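Local coordinates for 3-oxo-tetronate kinase (Salmonella typhimurium, PDB 3DQQ), which probably catalyses the ATP-dependent phosphorylation of 3-oxo-tetronate to 3-oxo-tetronate 4-phosphate, at residues Arg356-Gly361 with Ile413-Glu418; Val113-Leu118 with Arg205-Gln210; Cys56-Ala61 with Ile96-Asp101; Gln300-Gln305 with Ala347-Gly352; Ile313-Ser318 with His336-Leu341. One frame throughout, in Å; residues are numbered along the deposited sequence.

Contact 1 of 5, residues Arg356-Gly361 with Ile413-Glu418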
# COMPACT_ATOMS: atom_id res chain seq x y z
N ARG A 356 1.06 -28.63 -11.35
CA ARG A 356 1.94 -27.70 -10.70
C ARG A 356 1.35 -26.30 -10.67
O ARG A 356 1.05 -25.75 -11.71
CB ARG A 356 3.25 -27.64 -11.46
CG ARG A 356 4.11 -28.85 -11.23
CD ARG A 356 5.49 -28.69 -11.86
NE ARG A 356 5.32 -28.84 -13.30
CZ ARG A 356 6.09 -28.29 -14.23
NH1 ARG A 356 7.14 -27.53 -13.93
NH2 ARG A 356 5.81 -28.53 -15.49
N PHE A 357 1.23 -25.70 -9.49
CA PHE A 357 0.62 -24.40 -9.34
C PHE A 357 1.61 -23.41 -8.76
O PHE A 357 2.04 -23.55 -7.61
CB PHE A 357 -0.54 -24.52 -8.38
CG PHE A 357 -1.71 -25.24 -8.93
CD1 PHE A 357 -2.87 -24.56 -9.28
CD2 PHE A 357 -1.69 -26.61 -9.10
CE1 PHE A 357 -3.98 -25.25 -9.79
CE2 PHE A 357 -2.80 -27.29 -9.61
CZ PHE A 357 -3.94 -26.61 -9.95
N ILE A 358 1.99 -22.42 -9.54
CA ILE A 358 2.89 -21.38 -9.10
C ILE A 358 1.99 -20.20 -8.71
O ILE A 358 1.33 -19.64 -9.55
CB ILE A 358 3.89 -21.04 -10.23
CG1 ILE A 358 4.64 -22.31 -10.66
CG2 ILE A 358 4.87 -19.93 -9.80
CD1 ILE A 358 5.43 -22.19 -11.97
N VAL A 359 1.95 -19.85 -7.44
CA VAL A 359 0.96 -18.89 -6.98
C VAL A 359 1.67 -17.70 -6.32
O VAL A 359 2.57 -17.88 -5.49
CB VAL A 359 -0.01 -19.54 -5.99
CG1 VAL A 359 -1.07 -18.55 -5.54
CG2 VAL A 359 -0.63 -20.78 -6.62
N ALA A 360 1.30 -16.48 -6.73
CA ALA A 360 1.83 -15.25 -6.15
C ALA A 360 0.74 -14.57 -5.31
O ALA A 360 -0.38 -14.35 -5.79
CB ALA A 360 2.29 -14.32 -7.23
N GLY A 361 1.07 -14.28 -4.05
CA GLY A 361 0.15 -13.64 -3.11
C GLY A 361 -0.12 -14.57 -1.93
O GLY A 361 -0.33 -15.77 -2.12
N ILE A 413 9.72 -18.01 -14.16
CA ILE A 413 10.51 -18.86 -15.07
C ILE A 413 11.36 -19.84 -14.27
O ILE A 413 11.34 -21.04 -14.56
CB ILE A 413 11.42 -18.06 -16.02
CG1 ILE A 413 10.59 -17.28 -17.02
CG2 ILE A 413 12.26 -18.99 -16.83
CD1 ILE A 413 11.40 -16.75 -18.15
N ARG A 414 12.08 -19.37 -13.26
CA ARG A 414 13.02 -20.24 -12.56
C ARG A 414 12.29 -21.39 -11.95
O ARG A 414 12.74 -22.52 -12.08
CB ARG A 414 13.85 -19.49 -11.53
CG ARG A 414 14.71 -18.38 -12.23
CD ARG A 414 15.86 -17.80 -11.39
NE ARG A 414 15.42 -17.49 -10.03
CZ ARG A 414 15.55 -18.31 -8.98
NH1 ARG A 414 16.14 -19.51 -9.09
NH2 ARG A 414 15.10 -17.91 -7.80
N ALA A 415 11.14 -21.11 -11.35
CA ALA A 415 10.27 -22.13 -10.77
C ALA A 415 10.11 -23.34 -11.68
O ALA A 415 9.94 -24.45 -11.23
CB ALA A 415 8.92 -21.52 -10.48
N GLN A 416 10.15 -23.10 -12.99
CA GLN A 416 9.91 -24.13 -13.97
C GLN A 416 11.20 -24.67 -14.56
O GLN A 416 11.37 -25.86 -14.69
CB GLN A 416 9.06 -23.55 -15.10
CG GLN A 416 7.58 -23.44 -14.78
CD GLN A 416 6.80 -22.70 -15.85
OE1 GLN A 416 6.77 -21.47 -15.89
NE2 GLN A 416 6.14 -23.44 -16.71
N ARG A 417 12.09 -23.76 -14.93
CA ARG A 417 13.28 -24.10 -15.72
C ARG A 417 14.36 -24.77 -14.91
O ARG A 417 15.09 -25.62 -15.41
CB ARG A 417 13.87 -22.83 -16.34
CG ARG A 417 13.08 -22.26 -17.48
CD ARG A 417 13.50 -22.81 -18.83
NE ARG A 417 12.77 -22.17 -19.92
CZ ARG A 417 12.96 -20.90 -20.33
NH1 ARG A 417 13.85 -20.09 -19.74
NH2 ARG A 417 12.24 -20.44 -21.33
N GLU A 418 14.49 -24.37 -13.66
CA GLU A 418 15.45 -25.01 -12.77
C GLU A 418 14.89 -26.23 -12.06
O GLU A 418 15.51 -26.72 -11.14
CB GLU A 418 16.01 -24.00 -11.79
CG GLU A 418 16.89 -23.00 -12.51
CD GLU A 418 17.02 -21.66 -11.78
OE1 GLU A 418 17.10 -21.64 -10.50
OE2 GLU A 418 17.05 -20.61 -12.49

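Contact 2 of 5, residues Val113-Leu118 with Arg205-Gln210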
# COMPACT_ATOMS: atom_id res chain seq x y z
N VAL A 113 14.99 -21.48 26.08
CA VAL A 113 15.75 -20.46 25.42
C VAL A 113 14.90 -19.71 24.46
O VAL A 113 13.85 -20.21 24.04
CB VAL A 113 16.95 -21.03 24.68
CG1 VAL A 113 17.83 -21.87 25.66
CG2 VAL A 113 16.48 -21.81 23.44
N ILE A 114 15.36 -18.50 24.15
CA ILE A 114 14.72 -17.61 23.19
C ILE A 114 15.80 -17.23 22.21
O ILE A 114 16.75 -16.59 22.62
CB ILE A 114 14.22 -16.32 23.88
CG1 ILE A 114 13.05 -16.64 24.79
CG2 ILE A 114 13.79 -15.25 22.88
CD1 ILE A 114 12.73 -15.57 25.77
N SER A 115 15.67 -17.62 20.93
CA SER A 115 16.70 -17.35 19.92
C SER A 115 16.15 -16.84 18.59
O SER A 115 16.01 -17.60 17.64
CB SER A 115 17.49 -18.61 19.68
OG SER A 115 18.68 -18.32 18.96
N PRO A 116 15.86 -15.55 18.50
CA PRO A 116 15.28 -14.97 17.27
C PRO A 116 16.22 -14.79 16.08
O PRO A 116 15.77 -14.75 14.95
CB PRO A 116 14.81 -13.61 17.70
CG PRO A 116 14.96 -13.58 19.15
CD PRO A 116 16.01 -14.54 19.53
N ALA A 117 17.52 -14.69 16.32
CA ALA A 117 18.42 -14.28 15.25
C ALA A 117 18.27 -15.10 14.00
O ALA A 117 18.07 -16.29 14.05
CB ALA A 117 19.86 -14.35 15.72
N LEU A 118 18.40 -14.42 12.86
CA LEU A 118 18.69 -15.04 11.58
C LEU A 118 19.67 -14.11 10.78
O LEU A 118 19.25 -13.30 9.92
CB LEU A 118 17.36 -15.24 10.87
CG LEU A 118 17.41 -15.94 9.53
CD1 LEU A 118 17.98 -17.36 9.64
CD2 LEU A 118 15.96 -15.87 8.98
N ARG A 205 27.85 -19.31 12.72
CA ARG A 205 28.59 -20.14 13.65
C ARG A 205 27.96 -20.14 15.05
O ARG A 205 27.98 -21.13 15.77
CB ARG A 205 30.02 -19.67 13.73
CG ARG A 205 30.92 -20.49 14.60
CD ARG A 205 32.36 -19.86 14.64
NE ARG A 205 32.35 -18.36 14.73
CZ ARG A 205 32.29 -17.64 15.86
NH1 ARG A 205 32.28 -18.23 17.08
NH2 ARG A 205 32.23 -16.30 15.78
N HIS A 206 27.45 -18.99 15.46
CA HIS A 206 26.83 -18.88 16.75
C HIS A 206 25.60 -19.77 16.84
O HIS A 206 25.37 -20.44 17.86
CB HIS A 206 26.40 -17.45 16.97
CG HIS A 206 27.53 -16.54 17.32
ND1 HIS A 206 27.49 -15.19 17.07
CD2 HIS A 206 28.72 -16.78 17.93
CE1 HIS A 206 28.60 -14.63 17.52
NE2 HIS A 206 29.36 -15.58 18.04
N LEU A 207 24.83 -19.78 15.76
CA LEU A 207 23.68 -20.65 15.68
C LEU A 207 24.05 -22.12 15.68
O LEU A 207 23.36 -22.93 16.31
CB LEU A 207 22.85 -20.33 14.46
CG LEU A 207 22.18 -18.94 14.57
CD1 LEU A 207 21.49 -18.59 13.27
CD2 LEU A 207 21.23 -18.91 15.75
N GLU A 208 25.16 -22.47 15.04
CA GLU A 208 25.62 -23.84 15.05
C GLU A 208 26.00 -24.25 16.46
O GLU A 208 25.71 -25.37 16.88
CB GLU A 208 26.79 -24.04 14.13
CG GLU A 208 26.46 -23.89 12.63
CD GLU A 208 27.71 -24.10 11.71
OE1 GLU A 208 27.56 -24.64 10.59
OE2 GLU A 208 28.85 -23.73 12.12
N ILE A 209 26.63 -23.35 17.20
CA ILE A 209 27.00 -23.65 18.59
C ILE A 209 25.74 -23.84 19.44
O ILE A 209 25.67 -24.71 20.30
CB ILE A 209 27.89 -22.54 19.17
CG1 ILE A 209 29.23 -22.52 18.42
CG2 ILE A 209 28.13 -22.74 20.66
CD1 ILE A 209 30.00 -21.19 18.47
N GLN A 210 24.72 -23.02 19.21
CA GLN A 210 23.51 -23.12 20.01
C GLN A 210 22.88 -24.47 19.74
O GLN A 210 22.49 -25.18 20.68
CB GLN A 210 22.52 -22.02 19.67
CG GLN A 210 22.87 -20.60 20.08
CD GLN A 210 21.83 -19.61 19.50
OE1 GLN A 210 20.71 -20.02 19.21
NE2 GLN A 210 22.20 -18.33 19.35

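Contact 3 of 5, residues Cys56-Ala61 with Ile96-Asp101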
# COMPACT_ATOMS: atom_id res chain seq x y z
N CYS A 56 -3.89 -13.10 17.22
CA CYS A 56 -5.17 -13.34 17.84
C CYS A 56 -5.04 -13.23 19.39
O CYS A 56 -3.94 -13.13 19.93
CB CYS A 56 -5.60 -14.74 17.47
SG CYS A 56 -4.51 -15.93 18.20
N PRO A 57 -6.16 -13.26 20.11
CA PRO A 57 -6.07 -13.21 21.55
C PRO A 57 -5.21 -14.34 22.13
O PRO A 57 -5.18 -15.46 21.56
CB PRO A 57 -7.53 -13.40 22.02
CG PRO A 57 -8.36 -13.04 20.85
CD PRO A 57 -7.55 -13.33 19.63
N ALA A 58 -4.56 -14.05 23.27
CA ALA A 58 -3.65 -14.94 23.92
C ALA A 58 -4.30 -16.28 24.15
O ALA A 58 -3.69 -17.33 23.90
CB ALA A 58 -3.19 -14.35 25.22
N GLN A 59 -5.54 -16.26 24.62
CA GLN A 59 -6.21 -17.53 24.94
C GLN A 59 -6.39 -18.45 23.72
O GLN A 59 -6.27 -19.66 23.82
CB GLN A 59 -7.55 -17.30 25.63
CG GLN A 59 -8.05 -18.51 26.39
CD GLN A 59 -6.99 -19.14 27.39
OE1 GLN A 59 -6.17 -18.40 28.03
NE2 GLN A 59 -7.03 -20.51 27.52
N GLU A 60 -6.65 -17.87 22.57
CA GLU A 60 -6.82 -18.67 21.38
C GLU A 60 -5.45 -19.21 21.01
O GLU A 60 -5.34 -20.33 20.53
CB GLU A 60 -7.40 -17.79 20.27
CG GLU A 60 -7.79 -18.50 18.97
CD GLU A 60 -8.21 -17.52 17.78
OE1 GLU A 60 -8.66 -16.33 18.01
OE2 GLU A 60 -8.07 -17.95 16.59
N ALA A 61 -4.41 -18.41 21.24
CA ALA A 61 -3.07 -18.81 20.85
C ALA A 61 -2.61 -19.97 21.75
O ALA A 61 -2.09 -20.98 21.24
CB ALA A 61 -2.10 -17.62 20.90
N ILE A 96 3.97 -14.43 22.28
CA ILE A 96 5.15 -15.19 22.61
C ILE A 96 5.28 -15.62 24.05
O ILE A 96 5.59 -16.76 24.32
CB ILE A 96 6.43 -14.49 22.22
CG1 ILE A 96 6.46 -14.29 20.69
CG2 ILE A 96 7.61 -15.32 22.67
CD1 ILE A 96 7.58 -13.40 20.25
N GLY A 97 5.06 -14.72 24.99
CA GLY A 97 5.16 -15.05 26.41
C GLY A 97 4.09 -16.04 26.84
O GLY A 97 4.40 -17.07 27.46
N PRO A 98 2.82 -15.71 26.59
CA PRO A 98 1.74 -16.62 26.99
C PRO A 98 1.83 -18.01 26.41
O PRO A 98 1.58 -18.98 27.12
CB PRO A 98 0.48 -15.91 26.50
CG PRO A 98 0.89 -14.45 26.49
CD PRO A 98 2.31 -14.46 26.02
N VAL A 99 2.22 -18.14 25.15
CA VAL A 99 2.37 -19.49 24.56
C VAL A 99 3.59 -20.23 25.14
O VAL A 99 3.51 -21.41 25.44
CB VAL A 99 2.41 -19.43 23.01
CG1 VAL A 99 2.73 -20.77 22.43
CG2 VAL A 99 1.06 -18.89 22.48
N THR A 100 4.71 -19.53 25.31
CA THR A 100 5.90 -20.14 25.89
C THR A 100 5.62 -20.69 27.27
O THR A 100 5.86 -21.86 27.53
CB THR A 100 7.10 -19.17 25.95
OG1 THR A 100 7.35 -18.66 24.62
CG2 THR A 100 8.36 -19.87 26.45
N ASP A 101 5.07 -19.87 28.16
CA ASP A 101 4.79 -20.34 29.50
C ASP A 101 3.83 -21.52 29.48
O ASP A 101 3.92 -22.43 30.34
CB ASP A 101 4.20 -19.26 30.37
CG ASP A 101 5.20 -18.12 30.69
OD1 ASP A 101 6.41 -18.37 30.95
OD2 ASP A 101 4.72 -16.94 30.66

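Contact 4 of 5, residues Gln300-Gln305 with Ala347-Gly352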
# COMPACT_ATOMS: atom_id res chain seq x y z
N GLN A 300 -10.53 -23.59 -19.32
CA GLN A 300 -10.50 -24.06 -20.69
C GLN A 300 -9.45 -23.30 -21.46
O GLN A 300 -8.75 -23.87 -22.26
CB GLN A 300 -11.88 -23.94 -21.34
CG GLN A 300 -12.94 -24.89 -20.74
CD GLN A 300 -12.53 -26.39 -20.82
OE1 GLN A 300 -12.19 -27.03 -19.82
NE2 GLN A 300 -12.52 -26.92 -22.04
N TRP A 301 -9.30 -22.03 -21.18
CA TRP A 301 -8.27 -21.28 -21.86
C TRP A 301 -6.88 -21.81 -21.50
O TRP A 301 -6.06 -22.04 -22.39
CB TRP A 301 -8.35 -19.80 -21.54
CG TRP A 301 -7.28 -19.03 -22.21
CD1 TRP A 301 -7.30 -18.57 -23.47
CD2 TRP A 301 -6.02 -18.63 -21.66
NE1 TRP A 301 -6.14 -17.91 -23.77
CE2 TRP A 301 -5.34 -17.92 -22.67
CE3 TRP A 301 -5.41 -18.80 -20.42
CZ2 TRP A 301 -4.08 -17.38 -22.48
CZ3 TRP A 301 -4.16 -18.26 -20.23
CH2 TRP A 301 -3.50 -17.55 -21.26
N VAL A 302 -6.62 -21.98 -20.21
CA VAL A 302 -5.32 -22.43 -19.78
C VAL A 302 -5.04 -23.81 -20.40
O VAL A 302 -4.00 -24.04 -21.00
CB VAL A 302 -5.18 -22.53 -18.24
CG1 VAL A 302 -3.88 -23.23 -17.91
CG2 VAL A 302 -5.23 -21.16 -17.57
N LEU A 303 -6.01 -24.70 -20.27
CA LEU A 303 -5.83 -26.08 -20.70
C LEU A 303 -5.67 -26.19 -22.20
O LEU A 303 -5.03 -27.08 -22.71
CB LEU A 303 -7.02 -26.94 -20.27
CG LEU A 303 -7.17 -27.10 -18.77
CD1 LEU A 303 -8.58 -27.55 -18.45
CD2 LEU A 303 -6.12 -28.05 -18.21
N SER A 304 -6.25 -25.28 -22.96
CA SER A 304 -6.11 -25.41 -24.39
C SER A 304 -4.84 -24.70 -24.91
O SER A 304 -4.54 -24.78 -26.08
CB SER A 304 -7.38 -24.94 -25.06
OG SER A 304 -7.46 -23.54 -24.98
N GLN A 305 -4.07 -24.04 -24.05
CA GLN A 305 -2.77 -23.51 -24.49
C GLN A 305 -1.82 -24.63 -24.79
O GLN A 305 -2.00 -25.78 -24.40
CB GLN A 305 -2.11 -22.63 -23.44
CG GLN A 305 -2.83 -21.38 -23.11
CD GLN A 305 -3.27 -20.65 -24.34
OE1 GLN A 305 -2.46 -20.07 -25.05
NE2 GLN A 305 -4.57 -20.68 -24.60
N ALA A 347 -9.63 -25.23 -8.54
CA ALA A 347 -10.28 -26.56 -8.53
C ALA A 347 -10.40 -27.10 -9.95
O ALA A 347 -9.98 -28.21 -10.23
CB ALA A 347 -11.65 -26.52 -7.84
N ARG A 348 -10.91 -26.28 -10.87
CA ARG A 348 -11.09 -26.76 -12.24
C ARG A 348 -9.81 -27.11 -12.97
O ARG A 348 -9.76 -28.09 -13.70
CB ARG A 348 -11.89 -25.74 -13.06
CG ARG A 348 -13.35 -25.69 -12.61
CD ARG A 348 -14.06 -24.54 -13.22
NE ARG A 348 -15.51 -24.74 -13.33
CZ ARG A 348 -16.11 -25.62 -14.15
NH1 ARG A 348 -15.41 -26.42 -14.97
NH2 ARG A 348 -17.44 -25.68 -14.17
N LEU A 349 -8.76 -26.33 -12.74
CA LEU A 349 -7.45 -26.62 -13.32
C LEU A 349 -6.95 -27.98 -12.82
O LEU A 349 -6.49 -28.82 -13.61
CB LEU A 349 -6.46 -25.49 -13.00
CG LEU A 349 -6.72 -24.19 -13.77
CD1 LEU A 349 -5.88 -23.04 -13.26
CD2 LEU A 349 -6.44 -24.44 -15.25
N ALA A 350 -7.10 -28.21 -11.52
CA ALA A 350 -6.78 -29.53 -10.96
C ALA A 350 -7.60 -30.62 -11.63
O ALA A 350 -7.00 -31.56 -12.11
CB ALA A 350 -6.95 -29.59 -9.43
N GLU A 351 -8.94 -30.48 -11.68
CA GLU A 351 -9.80 -31.49 -12.37
C GLU A 351 -9.36 -31.73 -13.81
O GLU A 351 -9.47 -32.80 -14.30
CB GLU A 351 -11.31 -31.14 -12.38
CG GLU A 351 -12.05 -30.94 -10.96
CD GLU A 351 -13.20 -29.81 -10.98
OE1 GLU A 351 -14.07 -29.84 -11.93
OE2 GLU A 351 -13.22 -28.89 -10.08
N GLY A 352 -8.84 -30.72 -14.48
CA GLY A 352 -8.43 -30.86 -15.87
C GLY A 352 -7.00 -31.29 -16.03
O GLY A 352 -6.46 -31.24 -17.12

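Contact 5 of 5, residues Ile313-Ser318 with His336-Leu341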
# COMPACT_ATOMS: atom_id res chain seq x y z
N ILE A 313 -2.48 -16.57 -15.26
CA ILE A 313 -3.67 -15.78 -15.03
C ILE A 313 -3.35 -14.80 -13.90
O ILE A 313 -3.13 -15.20 -12.75
CB ILE A 313 -4.85 -16.67 -14.72
CG1 ILE A 313 -5.19 -17.39 -16.00
CG2 ILE A 313 -6.06 -15.87 -14.19
CD1 ILE A 313 -6.16 -18.41 -15.74
N SER A 314 -3.29 -13.54 -14.28
CA SER A 314 -2.84 -12.49 -13.42
C SER A 314 -3.97 -11.56 -13.09
O SER A 314 -4.73 -11.20 -13.96
CB SER A 314 -1.75 -11.70 -14.11
OG SER A 314 -1.48 -10.50 -13.41
N ALA A 315 -4.04 -11.15 -11.83
CA ALA A 315 -5.00 -10.20 -11.35
C ALA A 315 -4.28 -8.92 -10.94
O ALA A 315 -4.85 -8.04 -10.32
CB ALA A 315 -5.74 -10.78 -10.18
N THR A 316 -3.03 -8.78 -11.34
CA THR A 316 -2.24 -7.67 -10.84
C THR A 316 -2.56 -6.33 -11.57
O THR A 316 -2.40 -5.26 -10.98
CB THR A 316 -0.69 -8.04 -10.69
OG1 THR A 316 0.02 -7.63 -11.85
CG2 THR A 316 -0.44 -9.57 -10.37
N ALA A 317 -3.08 -6.41 -12.79
CA ALA A 317 -3.66 -5.24 -13.52
C ALA A 317 -4.89 -4.67 -12.83
O ALA A 317 -5.05 -3.42 -12.72
CB ALA A 317 -4.05 -5.62 -14.94
N SER A 318 -5.78 -5.58 -12.42
CA SER A 318 -6.99 -5.26 -11.63
C SER A 318 -6.65 -4.65 -10.24
O SER A 318 -7.31 -3.71 -9.76
CB SER A 318 -7.87 -6.53 -11.45
OG SER A 318 -7.67 -7.18 -10.19
N HIS A 336 -12.10 -9.53 -2.78
CA HIS A 336 -12.78 -10.76 -2.46
C HIS A 336 -13.30 -11.44 -3.73
O HIS A 336 -13.20 -12.65 -3.85
CB HIS A 336 -13.90 -10.55 -1.42
CG HIS A 336 -14.73 -11.79 -1.21
ND1 HIS A 336 -15.91 -12.04 -1.90
CD2 HIS A 336 -14.49 -12.90 -0.45
CE1 HIS A 336 -16.37 -13.24 -1.56
NE2 HIS A 336 -15.53 -13.78 -0.68
N ALA A 337 -13.82 -10.69 -4.69
CA ALA A 337 -14.42 -11.29 -5.89
C ALA A 337 -13.37 -11.98 -6.77
O ALA A 337 -13.60 -13.06 -7.29
CB ALA A 337 -15.19 -10.26 -6.69
N VAL A 338 -12.23 -11.34 -6.93
CA VAL A 338 -11.11 -11.97 -7.59
C VAL A 338 -10.62 -13.21 -6.80
O VAL A 338 -10.43 -14.26 -7.39
CB VAL A 338 -9.96 -10.97 -7.81
CG1 VAL A 338 -8.69 -11.68 -8.25
CG2 VAL A 338 -10.37 -9.96 -8.85
N GLU A 339 -10.46 -13.13 -5.48
CA GLU A 339 -10.09 -14.36 -4.76
C GLU A 339 -11.15 -15.46 -4.93
O GLU A 339 -10.82 -16.58 -5.15
CB GLU A 339 -9.83 -14.10 -3.27
CG GLU A 339 -8.62 -13.15 -2.97
CD GLU A 339 -7.32 -13.47 -3.78
OE1 GLU A 339 -6.62 -14.45 -3.47
OE2 GLU A 339 -6.97 -12.75 -4.74
N ALA A 340 -12.42 -15.13 -4.89
CA ALA A 340 -13.44 -16.11 -5.14
C ALA A 340 -13.25 -16.74 -6.52
O ALA A 340 -13.50 -17.94 -6.69
CB ALA A 340 -14.83 -15.49 -5.02
N LEU A 341 -12.83 -15.96 -7.51
CA LEU A 341 -12.63 -16.50 -8.85
C LEU A 341 -11.48 -17.51 -8.82
O LEU A 341 -11.65 -18.64 -9.30
CB LEU A 341 -12.34 -15.44 -9.90
CG LEU A 341 -11.93 -16.02 -11.26
CD1 LEU A 341 -13.13 -16.30 -12.16
CD2 LEU A 341 -10.93 -15.12 -11.92

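Contact 1 of 5, residues Arg356-Gly361 with Ile413-Glu418
Ile358 sets CG1 beside its own backbone N (chi1 -57°) and then runs straight out (chi2 167°), which carries CD1 well clear of the strand and onto Ala415 and Gln416 of helix 411-417. Gln416 places its CG beside the backbone N too and stays extended beyond it, so its aliphatic stem comes off the flank of the helix and lies across the isoleucine at about a right angle. CD1 of Ile358 is 3.8 Å from CG of Gln416, and it lies 3.9 Å from CB of Ala415. One isoleucine tip thus rests against two consecutive helix residues. The backbones are nearest here as well, with CA of Ile358 7.6 Å from CA of Ala415.

Two residues back along the strand, Arg356 approaches the same glutamine stem obliquely, its NH1 4.2 Å from CG of Gln416. That is a van der Waals touch at the margin; NH2 of this arginine donates to Gly251 O.

Strand 356-360 and helix segment 413-417 run nearly antiparallel, at 161°, with axes 10.1 Å apart. The strand lies between strands 253-257 and 398-402. Phe411 and Phe412 continue the helix's cover over Ile358, while Phe357 reaches helix 336-351 instead. Trp389 of strand 387-392 donates to Ala415 O, tying the helix to a further strand. At the strand's end, Gly361, an ATP-binding residue by similarity, stands at the N-cap of helix 362-371.

Contact 2 of 5, residues Val113-Leu118 with Arg205-Gln210
Ser115 and Gln210 are joined by a hydrogen bond: OG of Ser115 donates to OE1 of Gln210 over 2.7 Å. The hydroxyl comes in at 120° to the amide C=O and is tilted 17° from the carbonyl plane. Leu207, one helical turn before the glutamine, fills in beside this bond. Its CD2 lies 4.1 Å from Ser115 OG, while its other methyl, CD1, comes to 4.2 Å from Ala117 O, so the fork of the leucine spans Ser115 to Ala117.

Ser115 holds OG anti to its backbone N (chi1 -166°), turned out at the helix. Gln210 is extended beyond CG, long enough to bring its amide from the helix to the strand, and its other end is held too, NE2 making a weak hydrogen bond to Asp200 O. Both polar residues are buried, and their bond gives the hydroxyl a partner there.

Further out, Leu226 of helix 224-235 packs on both Ser115 and Gln210, and Ala201 touches Ala117 and Gln210. Strand 112-115 lies between strands 196-199 and 219-222 in the sugar-binding domain, with helix 204-214 laid against its C-terminal end.

Contact 3 of 5, residues Cys56-Ala61 with Ile96-Asp101
Pro98 meets Ala58 through one corner of its puckered pyrrolidine ring, CB lying 4.2 Å from CB of Ala58. The planar group to note is the Ile96 carbonyl two residues earlier: Thr100 N and Thr100 OG1 reach its oxygen from opposite faces of the peptide plane, OG1 donating over 2.6 Å. That double grip closes the first turn of helix 96-106 and turns the threonine hydroxyl back on its own helix. A proline is easily accommodated beside it, since a nitrogen in the first turn has no carbonyl of its own helix to donate to.

The closer approach belongs to Val99. Its CG2, set beside the backbone N while CG1 is anti to it (chi1 173°), lies 3.8 Å from CB of Ala61 and 3.9 Å from the carbonyl carbon of the same residue. The valine methyl therefore rests against backbone as well as side chain, which the small alanine allows. Both meetings are purely apolar.

Ile62 and Ser65 carry the contact on along helix 58-74, touching Pro98 and Val99 in turn, and Phe82 of strand 79-83 also touches Val99. Asn95, just before helix 96-106, donates from ND2 to Cys56 O, so the starts of the two helices are also tied by a polar link.

Two helices, joined in sequence through strand 79-83, thus pack by their N-terminal turns in the alpha/beta sugar-binding domain, away from the annotated ATP-binding residues.

Contact 4 of 5, residues Gln300-Gln305 with Ala347-Gly352
Leu349 pushes one methyl, CD2, against Val302, and its conformation accounts for the reach: CG lies beside the backbone N (chi1 -72°) and the chain continues extended (chi2 170°), so the end of the side chain comes closer than its root would suggest. CD2 of Leu349 is 3.8 Å from CB of Val302 and 3.9 Å from CG1, settling on the branch point of the valine. The two side chains cross at about a right angle.

Leu303, the next residue, straddles the end of the other helix. Its CG lies beside the backbone N and the chain runs on extended, bringing both methyls to Gly352, the first residue to leave the helix. CD1 of Leu303 lies 4.2 Å from CA of Gly352, and CD2 faces the glycine carbonyl. With no side chain at Gly352, the leucine can lie directly against backbone.

Ser304 and Gln305 turn back on their own helix end. Gln305 folds round so that NE2 donates to Trp301 O (3.0 Å, 164°), and the same nitrogen lies 3.3 Å above one face of the Trp301 ring, toward its rim. Arg278 makes a cation-pi contact with that indole, and Ser304 OG donates to Gln300 O. Between the two segments the chemistry is apolar, Val302 and Leu349 also packing on Val254, while Arg348 and Glu296 add a long, weak ion pair.

Contact 5 of 5, residues Ile313-Ser318 with His336-Leu341
Ala315 and Val338 meet beside the ATP site of the nucleotide-binding domain, as placed by similarity: the Val338 side chain is about 7 Å from that of Thr364, and that of Ala315 about 8 Å from that of Ser259. CB of Ala315 lies 3.6 Å from CG1 of Val338. The valine's second branch, CG2, comes to 4.1 Å from Ser318 OG, three residues on. With CG1 anti to its backbone N (chi1 169°), Val338 spreads its two methyls over the short turn, one on the alanine and one at the serine.

The turn itself is stiffened from within. Ser314 OG accepts from Thr316 N over 3.1 Å in a nearly straight bond (168°), an ST turn that bends the chain as it leaves strand 312-314. Ser318 OG then donates to Ala315 O over 3.0 Å, with the hydroxyl tilted 20° from the carbonyl plane, which holds the hydroxyl near Val338 CG2.

In the fold, this is the C-terminal end of a strand running parallel to 253-257 and 277-279; Ala315 still bonds through its backbone to Ser257. Loops at such strand ends are where parallel alpha/beta domains commonly bind nucleotides, consistent with the assignments here. Phe342, a turn further along helix 336-351, also covers Ala315, and Val282 touches Ser318. Glu339, next to Val338, sends OE1 to Thr364 OG1 in a hydrogen bond, linking the first turn of this helix directly to a predicted ATP-binding residue.

The five contacts fall into two groups, one per domain. Contacts 3 and 2 come first along the chain, in series within the sugar-binding domain, their centres 23 Å apart. Contacts 4, 5 and 1 lie in the nucleotide-binding half, with centres 17 to 18 Å from one another. Contact 5 is nested inside the loop closed by contact 4, and both use helix 336-351, which leads on to strand 356-360 of contact 1. Contact 4 bridges the other two: Phe357 touches its Leu349 and Ala350, and its Val302 touches Ile313. Contacts 2 and 4 are 46 Å apart between centres, so the two domains pack separately, with contacts 1 and 5 near the predicted ATP-binding residues.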